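Local coordinates for Alpha/beta hydrolase family protein (Bacillus anthracis, PDB 3OOS), which belongs to the alpha/beta hydrolase fold family and probably hydrolyses a substrate that has not been identified, at residues 223-228 and 249-254; 48-53 and 272-277. One frame throughout, in Å; residues are numbered along the deposited sequence. Where two conformers were deposited one is given.

Contact 1: residues 223-228 and 249-254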
ATOM      1  N   PRO A 223     -16.971  -7.110  -0.903  1.00 10.76           N
ATOM      2  CA  PRO A 223     -17.035  -5.648  -0.884  1.00 10.85           C
ATOM      3  C   PRO A 223     -15.656  -5.052  -1.137  1.00 10.70           C
ATOM      4  O   PRO A 223     -14.672  -5.471  -0.524  1.00 10.66           O
ATOM      5  CB  PRO A 223     -17.500  -5.338   0.540  1.00 10.93           C
ATOM      6  CG  PRO A 223     -18.302  -6.523   0.927  1.00 11.14           C
ATOM      7  CD  PRO A 223     -17.590  -7.690   0.306  1.00 10.89           C
ATOM      8  N   SER A 224     -15.594  -4.102  -2.061  1.00 10.44           N
ATOM      9  CA  SER A 224     -14.330  -3.516  -2.476  1.00 10.34           C
ATOM     10  C   SER A 224     -14.444  -2.004  -2.471  1.00 10.37           C
ATOM     11  O   SER A 224     -15.235  -1.428  -3.219  1.00 11.30           O
ATOM     12  CB  SER A 224     -13.946  -4.033  -3.863  1.00 10.09           C
ATOM     13  OG  SER A 224     -13.830  -5.445  -3.831  1.00 10.14           O
ATOM     14  N   PHE A 225     -13.659  -1.365  -1.611  1.00  9.93           N
ATOM     15  CA  PHE A 225     -13.737   0.077  -1.437  1.00  9.89           C
ATOM     16  C   PHE A 225     -12.513   0.726  -2.066  1.00  9.74           C
ATOM     17  O   PHE A 225     -11.419   0.703  -1.499  1.00  9.75           O
ATOM     18  CB  PHE A 225     -13.889   0.426   0.051  1.00  9.98           C
ATOM     19  CG  PHE A 225     -15.096  -0.208   0.695  1.00 10.56           C
ATOM     20  CD1 PHE A 225     -16.336   0.423   0.656  1.00 11.47           C
ATOM     21  CD2 PHE A 225     -14.994  -1.443   1.332  1.00 10.87           C
ATOM     22  CE1 PHE A 225     -17.461  -0.169   1.243  1.00 12.20           C
ATOM     23  CE2 PHE A 225     -16.109  -2.040   1.924  1.00 11.45           C
ATOM     24  CZ  PHE A 225     -17.344  -1.402   1.879  1.00 11.83           C
ATOM     25  N   ILE A 226     -12.716   1.273  -3.261  1.00  9.62           N
ATOM     26  CA  ILE A 226     -11.636   1.846  -4.061  1.00  9.34           C
ATOM     27  C   ILE A 226     -11.611   3.354  -3.849  1.00  9.34           C
ATOM     28  O   ILE A 226     -12.656   3.987  -3.777  1.00  9.48           O
ATOM     29  CB  ILE A 226     -11.830   1.535  -5.582  1.00  9.52           C
ATOM     30  CG1 ILE A 226     -12.325   0.093  -5.818  1.00  9.21           C
ATOM     31  CG2 ILE A 226     -10.565   1.846  -6.384  1.00  9.15           C
ATOM     32  CD1 ILE A 226     -11.462  -1.019  -5.192  1.00  9.33           C
ATOM     33  N   TYR A 227     -10.420   3.934  -3.733  1.00  9.19           N
ATOM     34  CA  TYR A 227     -10.303   5.389  -3.610  1.00  9.28           C
ATOM     35  C   TYR A 227      -9.026   5.867  -4.289  1.00  9.35           C
ATOM     36  O   TYR A 227      -8.099   5.084  -4.510  1.00  9.35           O
ATOM     37  CB  TYR A 227     -10.340   5.842  -2.134  1.00  9.37           C
ATOM     38  CG  TYR A 227      -9.049   5.565  -1.391  1.00  9.42           C
ATOM     39  CD1 TYR A 227      -7.979   6.461  -1.456  1.00  9.76           C
ATOM     40  CD2 TYR A 227      -8.890   4.400  -0.638  1.00  9.66           C
ATOM     41  CE1 TYR A 227      -6.786   6.206  -0.796  1.00  9.93           C
ATOM     42  CE2 TYR A 227      -7.700   4.139   0.035  1.00  9.94           C
ATOM     43  CZ  TYR A 227      -6.653   5.046  -0.052  1.00  9.70           C
ATOM     44  OH  TYR A 227      -5.466   4.792   0.594  1.00 10.56           O
ATOM     45  N   CYS A 228      -8.979   7.158  -4.602  1.00  9.55           N
ATOM     46  CA  CYS A 228      -7.803   7.756  -5.218  1.00  9.79           C
ATOM     47  C   CYS A 228      -7.882   9.268  -5.127  1.00 10.16           C
ATOM     48  O   CYS A 228      -8.971   9.845  -5.191  1.00 10.21           O
ATOM     49  CB  CYS A 228      -7.705   7.343  -6.690  1.00  9.95           C
ATOM     50  SG  CYS A 228      -6.115   7.685  -7.485  1.00 10.48           S
ATOM     51  N   ASN A 249     -18.907  -5.628  -7.086  1.00 15.14           N
ATOM     52  CA  ASN A 249     -19.465  -5.006  -5.880  1.00 15.74           C
ATOM     53  C   ASN A 249     -18.591  -3.889  -5.302  1.00 15.81           C
ATOM     54  O   ASN A 249     -18.508  -3.719  -4.080  1.00 16.92           O
ATOM     55  CB  ASN A 249     -19.763  -6.070  -4.813  1.00 15.94           C
ATOM     56  CG  ASN A 249     -20.688  -7.169  -5.318  1.00 16.60           C
ATOM     57  OD1 ASN A 249     -20.330  -8.349  -5.313  1.00 18.20           O
ATOM     58  ND2 ASN A 249     -21.877  -6.786  -5.760  1.00 16.85           N
ATOM     59  N   ALA A 250     -17.947  -3.123  -6.182  1.00 15.11           N
ATOM     60  CA  ALA A 250     -17.038  -2.057  -5.750  1.00 14.33           C
ATOM     61  C   ALA A 250     -17.700  -0.691  -5.661  1.00 14.01           C
ATOM     62  O   ALA A 250     -18.642  -0.399  -6.397  1.00 14.35           O
ATOM     63  CB  ALA A 250     -15.824  -1.984  -6.672  1.00 14.03           C
ATOM     64  N   THR A 251     -17.193   0.139  -4.752  1.00 13.41           N
ATOM     65  CA  THR A 251     -17.501   1.565  -4.740  1.00 13.18           C
ATOM     66  C   THR A 251     -16.225   2.353  -5.027  1.00 12.76           C
ATOM     67  O   THR A 251     -15.115   1.848  -4.837  1.00 12.48           O
ATOM     68  CB  THR A 251     -18.101   2.043  -3.396  1.00 13.16           C
ATOM     69  OG1 THR A 251     -17.129   1.906  -2.352  1.00 13.28           O
ATOM     70  CG2 THR A 251     -19.371   1.261  -3.040  1.00 13.83           C
ATOM     71  N   LEU A 252     -16.394   3.590  -5.485  1.00 12.39           N
ATOM     72  CA  LEU A 252     -15.270   4.466  -5.795  1.00 12.10           C
ATOM     73  C   LEU A 252     -15.424   5.799  -5.080  1.00 12.14           C
ATOM     74  O   LEU A 252     -16.474   6.441  -5.167  1.00 12.38           O
ATOM     75  CB  LEU A 252     -15.161   4.685  -7.308  1.00 12.03           C
ATOM     76  CG  LEU A 252     -14.059   5.625  -7.817  1.00 12.00           C
ATOM     77  CD1 LEU A 252     -12.650   5.114  -7.486  1.00 12.14           C
ATOM     78  CD2 LEU A 252     -14.218   5.849  -9.311  1.00 12.49           C
ATOM     79  N   THR A 253     -14.373   6.206  -4.372  1.00 11.98           N
ATOM     80  CA  THR A 253     -14.374   7.468  -3.634  1.00 12.29           C
ATOM     81  C   THR A 253     -13.257   8.360  -4.152  1.00 12.51           C
ATOM     82  O   THR A 253     -12.085   7.976  -4.142  1.00 12.43           O
ATOM     83  CB  THR A 253     -14.214   7.238  -2.115  1.00 12.20           C
ATOM     84  OG1 THR A 253     -15.254   6.368  -1.653  1.00 12.42           O
ATOM     85  CG2 THR A 253     -14.292   8.561  -1.350  1.00 12.57           C
ATOM     86  N   LYS A 254     -13.633   9.551  -4.609  1.00 12.99           N
ATOM     87  CA  LYS A 254     -12.686  10.499  -5.178  1.00 13.36           C
ATOM     88  C   LYS A 254     -12.270  11.526  -4.138  1.00 13.32           C
ATOM     89  O   LYS A 254     -13.115  12.125  -3.470  1.00 13.46           O
ATOM     90  CB  LYS A 254     -13.312  11.201  -6.381  1.00 13.70           C
ATOM     91  CG  LYS A 254     -12.347  12.038  -7.195  1.00 14.59           C
ATOM     92  CD  LYS A 254     -13.030  12.559  -8.446  1.00 16.76           C
ATOM     93  CE  LYS A 254     -12.017  12.909  -9.513  1.00 17.52           C
ATOM     94  NZ  LYS A 254     -12.681  13.355 -10.769  1.00 18.80           N
TER
HETATM   95  O   HOH W   1     -18.270  -2.301  -1.917  1.00 37.23           O
HETATM   96  O   HOH W   2     -14.977   3.690  -2.135  1.00 13.24           O
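Strands 224-228 and 250-254 are the two parallel arms of a beta-alpha-beta unit of the alpha/beta hydrolase fold, joined through helix 237-246, and the second of them is the edge of the central sheet. Four backbone bonds hold the pair in register: Thr251 N to Ser224 O and Ile226 N to Thr251 O, then Thr253 N to Ile226 O, each 2.9 Å, and a longer one from Cys228 N to Thr253 O at 3.2 Å. The other side of strand 224-228 bonds to strand 116-122.

On the face that carries Ile226, packing is aliphatic. Ile226 CG2 meets Leu252 CD1 at 4.0 Å, the two side chains lying across each other, while Ile226 CG1 comes to 4.2 Å from CB of Ala250. Ile226 also packs on Ile243 of helix 237-246, which covers this face.

The face of Phe225, Thr251, Tyr227 and Thr253 mixes aromatic rings with threonine hydroxyls, and Phe273 of helix 267-276 packs on it. Thr251 runs alongside Phe225, and its OG1 sits obliquely against the Phe225 ring, 3.4 Å from CD1. With chi1 at 65°, OG1 of Thr251 stands between the backbone N and the carbonyl carbon; a water 2.8 Å from Thr251 OG1 lies 2.7 Å from Thr253 OG1. That water donates to Ile226 O, which thus takes a second bond besides the one from Thr253 N. Tyr227 meets Thr253 through its CB, and its hydroxyl bonds to ND1 of His98, a residue within the probable GxSxG nucleophile elbow.

Both threonine hydroxyls therefore reach the Ile226 carbonyl through one shared water, which adds a polar bridge to the direct backbone bonding at this sheet edge.

Contact 2: residues 48-53 and 272-277; sequences DHYSVY and QFVNDT
With chi1 at -69°, Tyr50 carries CG opposite the carbonyl carbon and sends its ring toward the end of the C-terminal helix, while Thr277, with chi1 at 67°, holds OG1 between its backbone N and carbonyl carbon, facing that ring. The contact joins the loop entering strand 51-55 of the central alpha/beta hydrolase sheet to the C-terminal end of the chain around helix 267-276.

Tyr50 OH donates to Thr277 OG1 across 2.7 Å, and the threonine oxygen lies at the edge of the tyrosine ring, in its plane. Thr277 OG1 in turn donates to Val274 O, 2.6 Å away, in the carbonyl plane and on a lone pair. The same carbonyl accepts from Thr277 N at 3.1 Å, so backbone and side chain of one residue both close on it. The result is a chain of two hydrogen bonds running from Tyr50 OH through Thr277 OG1 to Val274 O. Lys118 NZ bonds both Tyr50 OH and Thr277 O, bringing a charged group to the buried end of the ring; its proximity would probably polarise the phenol.

Val274 fills the angle between the two aromatic side chains. Its CG1 branch approaches the rim of His49, 3.8 Å from CD2, and the edge of Tyr50, 4.3 Å from CE2. Leu278 also touches both His49 and Tyr50.

The His49 ring lies against the helix, with Asn275 CA over one of its faces. The imidazole and the Asn275 amide cross at an oblique angle, their planes 55° apart, and no hydrogen bond joins them: Asn275 OD1 rests nearest to the ring carbon CE1 of His49, at 3.4 Å.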
ATOM      1  N   ASP A  48      -9.624   3.736  14.282  1.00 13.23           N
ATOM      2  CA  ASP A  48     -10.835   4.290  14.888  1.00 14.15           C
ATOM      3  C   ASP A  48     -12.020   3.315  14.825  1.00 14.28           C
ATOM      4  O   ASP A  48     -12.971   3.450  15.596  1.00 14.53           O
ATOM      5  CB  ASP A  48     -11.223   5.624  14.226  1.00 14.84           C
ATOM      6  CG  ASP A  48     -10.297   6.778  14.613  1.00 16.54           C
ATOM      7  OD1 ASP A  48      -9.547   6.667  15.608  1.00 18.61           O
ATOM      8  OD2 ASP A  48     -10.331   7.820  13.920  1.00 18.89           O
ATOM      9  N   HIS A  49     -11.960   2.339  13.914  1.00 14.02           N
ATOM     10  CA  HIS A  49     -13.100   1.438  13.672  1.00 13.85           C
ATOM     11  C   HIS A  49     -12.741  -0.039  13.514  1.00 13.04           C
ATOM     12  O   HIS A  49     -13.625  -0.902  13.518  1.00 13.15           O
ATOM     13  CB  HIS A  49     -13.897   1.905  12.450  1.00 14.49           C
ATOM     14  CG  HIS A  49     -14.476   3.275  12.600  1.00 16.09           C
ATOM     15  ND1 HIS A  49     -15.547   3.545  13.426  1.00 17.82           N
ATOM     16  CD2 HIS A  49     -14.124   4.457  12.042  1.00 17.25           C
ATOM     17  CE1 HIS A  49     -15.836   4.832  13.361  1.00 18.17           C
ATOM     18  NE2 HIS A  49     -14.988   5.408  12.529  1.00 18.25           N
ATOM     19  N   TYR A  50     -11.449  -0.322  13.375  1.00 11.61           N
ATOM     20  CA  TYR A  50     -10.967  -1.682  13.163  1.00 10.56           C
ATOM     21  C   TYR A  50      -9.842  -2.026  14.130  1.00 10.16           C
ATOM     22  O   TYR A  50      -9.161  -1.135  14.646  1.00 10.20           O
ATOM     23  CB  TYR A  50     -10.402  -1.824  11.744  1.00 10.28           C
ATOM     24  CG  TYR A  50     -11.410  -1.750  10.619  1.00 10.00           C
ATOM     25  CD1 TYR A  50     -12.048  -2.900  10.154  1.00 10.38           C
ATOM     26  CD2 TYR A  50     -11.702  -0.535   9.995  1.00 10.33           C
ATOM     27  CE1 TYR A  50     -12.973  -2.839   9.109  1.00 10.45           C
ATOM     28  CE2 TYR A  50     -12.621  -0.464   8.949  1.00 10.53           C
ATOM     29  CZ  TYR A  50     -13.250  -1.618   8.512  1.00 10.88           C
ATOM     30  OH  TYR A  50     -14.156  -1.550   7.477  1.00 11.73           O
ATOM     31  N   SER A  51      -9.664  -3.323  14.377  0.50  9.78           N
ATOM     32  CA  SER A  51      -8.431  -3.826  14.968  0.50  9.43           C
ATOM     33  C   SER A  51      -7.455  -3.967  13.812  0.50  9.18           C
ATOM     34  O   SER A  51      -7.618  -4.850  12.965  0.50  9.16           O
ATOM     35  CB  SER A  51      -8.652  -5.184  15.635  0.50  9.41           C
ATOM     36  OG  SER A  51      -9.546  -5.084  16.731  0.50  9.28           O
ATOM     37  N   VAL A  52      -6.464  -3.083  13.761  1.00  9.04           N
ATOM     38  CA  VAL A  52      -5.544  -3.032  12.623  1.00  8.64           C
ATOM     39  C   VAL A  52      -4.253  -3.796  12.879  1.00  8.36           C
ATOM     40  O   VAL A  52      -3.547  -3.527  13.851  1.00  8.61           O
ATOM     41  CB  VAL A  52      -5.240  -1.569  12.204  1.00  8.50           C
ATOM     42  CG1 VAL A  52      -4.304  -1.531  10.995  1.00  8.32           C
ATOM     43  CG2 VAL A  52      -6.539  -0.832  11.893  1.00  9.23           C
ATOM     44  N   TYR A  53      -3.976  -4.753  11.995  1.00  8.14           N
ATOM     45  CA  TYR A  53      -2.749  -5.541  12.013  1.00  8.09           C
ATOM     46  C   TYR A  53      -1.824  -5.013  10.927  1.00  7.94           C
ATOM     47  O   TYR A  53      -2.000  -5.315   9.742  1.00  8.04           O
ATOM     48  CB  TYR A  53      -3.067  -7.028  11.786  1.00  8.25           C
ATOM     49  CG  TYR A  53      -3.857  -7.642  12.920  1.00  8.36           C
ATOM     50  CD1 TYR A  53      -5.246  -7.484  12.999  1.00  8.47           C
ATOM     51  CD2 TYR A  53      -3.219  -8.365  13.922  1.00  8.42           C
ATOM     52  CE1 TYR A  53      -5.973  -8.039  14.050  1.00  8.53           C
ATOM     53  CE2 TYR A  53      -3.935  -8.918  14.976  1.00  8.70           C
ATOM     54  CZ  TYR A  53      -5.310  -8.755  15.033  1.00  8.85           C
ATOM     55  OH  TYR A  53      -6.021  -9.301  16.075  1.00 10.05           O
ATOM     56  N   GLN A 272     -14.358   9.777   7.160  1.00 14.79           N
ATOM     57  CA  GLN A 272     -15.704   9.434   6.703  0.50 14.97           C
ATOM     58  C   GLN A 272     -15.658   8.195   5.810  1.00 14.83           C
ATOM     59  O   GLN A 272     -16.507   7.306   5.917  1.00 14.85           O
ATOM     60  CB  GLN A 272     -16.345  10.612   5.963  0.50 15.19           C
ATOM     61  CG  GLN A 272     -17.812  10.395   5.601  0.50 15.76           C
ATOM     62  CD  GLN A 272     -18.652   9.995   6.799  0.50 16.52           C
ATOM     63  OE1 GLN A 272     -18.586  10.621   7.856  0.50 17.46           O
ATOM     64  NE2 GLN A 272     -19.446   8.942   6.640  0.50 16.66           N
ATOM     65  N   PHE A 273     -14.651   8.140   4.935  1.00 14.35           N
ATOM     66  CA  PHE A 273     -14.441   6.981   4.071  1.00 13.95           C
ATOM     67  C   PHE A 273     -14.255   5.701   4.896  1.00 13.86           C
ATOM     68  O   PHE A 273     -14.874   4.680   4.600  1.00 13.69           O
ATOM     69  CB  PHE A 273     -13.247   7.203   3.131  1.00 13.75           C
ATOM     70  CG  PHE A 273     -12.811   5.960   2.399  1.00 13.21           C
ATOM     71  CD1 PHE A 273     -13.532   5.484   1.304  1.00 13.55           C
ATOM     72  CD2 PHE A 273     -11.680   5.257   2.814  1.00 12.72           C
ATOM     73  CE1 PHE A 273     -13.129   4.326   0.628  1.00 13.10           C
ATOM     74  CE2 PHE A 273     -11.275   4.104   2.149  1.00 12.73           C
ATOM     75  CZ  PHE A 273     -11.999   3.638   1.050  1.00 12.74           C
ATOM     76  N   VAL A 274     -13.413   5.766   5.928  1.00 13.89           N
ATOM     77  CA  VAL A 274     -13.181   4.616   6.813  1.00 14.14           C
ATOM     78  C   VAL A 274     -14.497   4.134   7.432  1.00 14.66           C
ATOM     79  O   VAL A 274     -14.821   2.944   7.388  1.00 14.38           O
ATOM     80  CB  VAL A 274     -12.147   4.936   7.928  1.00 14.10           C
ATOM     81  CG1 VAL A 274     -12.059   3.797   8.940  1.00 14.48           C
ATOM     82  CG2 VAL A 274     -10.769   5.210   7.319  1.00 14.17           C
ATOM     83  N   ASN A 275     -15.259   5.070   7.993  1.00 15.42           N
ATOM     84  CA  ASN A 275     -16.560   4.745   8.568  1.00 16.50           C
ATOM     85  C   ASN A 275     -17.495   4.068   7.561  1.00 16.72           C
ATOM     86  O   ASN A 275     -18.235   3.143   7.913  1.00 16.91           O
ATOM     87  CB  ASN A 275     -17.218   6.002   9.143  1.00 17.20           C
ATOM     88  CG  ASN A 275     -18.429   5.684   9.989  1.00 19.14           C
ATOM     89  OD1 ASN A 275     -18.312   5.089  11.060  1.00 21.58           O
ATOM     90  ND2 ASN A 275     -19.603   6.073   9.510  1.00 21.79           N
ATOM     91  N   ASP A 276     -17.434   4.515   6.308  1.00 16.77           N
ATOM     92  CA  ASP A 276     -18.302   3.996   5.250  1.00 17.13           C
ATOM     93  C   ASP A 276     -17.923   2.593   4.750  1.00 16.70           C
ATOM     94  O   ASP A 276     -18.695   1.962   4.022  1.00 16.72           O
ATOM     95  CB  ASP A 276     -18.388   4.989   4.081  1.00 17.70           C
ATOM     96  CG  ASP A 276     -19.169   6.254   4.434  1.00 19.38           C
ATOM     97  OD1 ASP A 276     -19.863   6.285   5.473  1.00 21.94           O
ATOM     98  OD2 ASP A 276     -19.086   7.231   3.663  1.00 21.56           O
ATOM     99  N   THR A 277     -16.744   2.109   5.141  1.00 15.99           N
ATOM    100  CA  THR A 277     -16.325   0.744   4.803  1.00 15.56           C
ATOM    101  C   THR A 277     -16.899  -0.308   5.759  1.00 16.12           C
ATOM    102  O   THR A 277     -16.776  -1.508   5.504  1.00 15.83           O
ATOM    103  CB  THR A 277     -14.782   0.576   4.775  1.00 15.04           C
ATOM    104  OG1 THR A 277     -14.246   0.720   6.098  1.00 13.92           O
ATOM    105  CG2 THR A 277     -14.130   1.578   3.831  1.00 14.39           C
TER

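Overall arrangement
Both contacts reach the central sheet, and in sequence both strands of contact 1 fall between the two segments of contact 2. Contact 1 is a partly buried pairing of adjacent strands at the sheet edge, held by regular backbone bonds. Contact 2 is buried and made mainly by side chains, with a chain of hydroxyl hydrogen bonds as its polar element and no backbone bond between its segments. They meet through the C-terminal helix: Phe273 packs its CD1 3.5 Å from Thr253 OG1 and its CZ 3.6 Å from Tyr227 CD2, while Phe225 CZ reaches Thr277 O. The helix covers strands 224-229 and 250-255 with one side and meets His49 and Tyr50, in the loop before strand 51-55, with another.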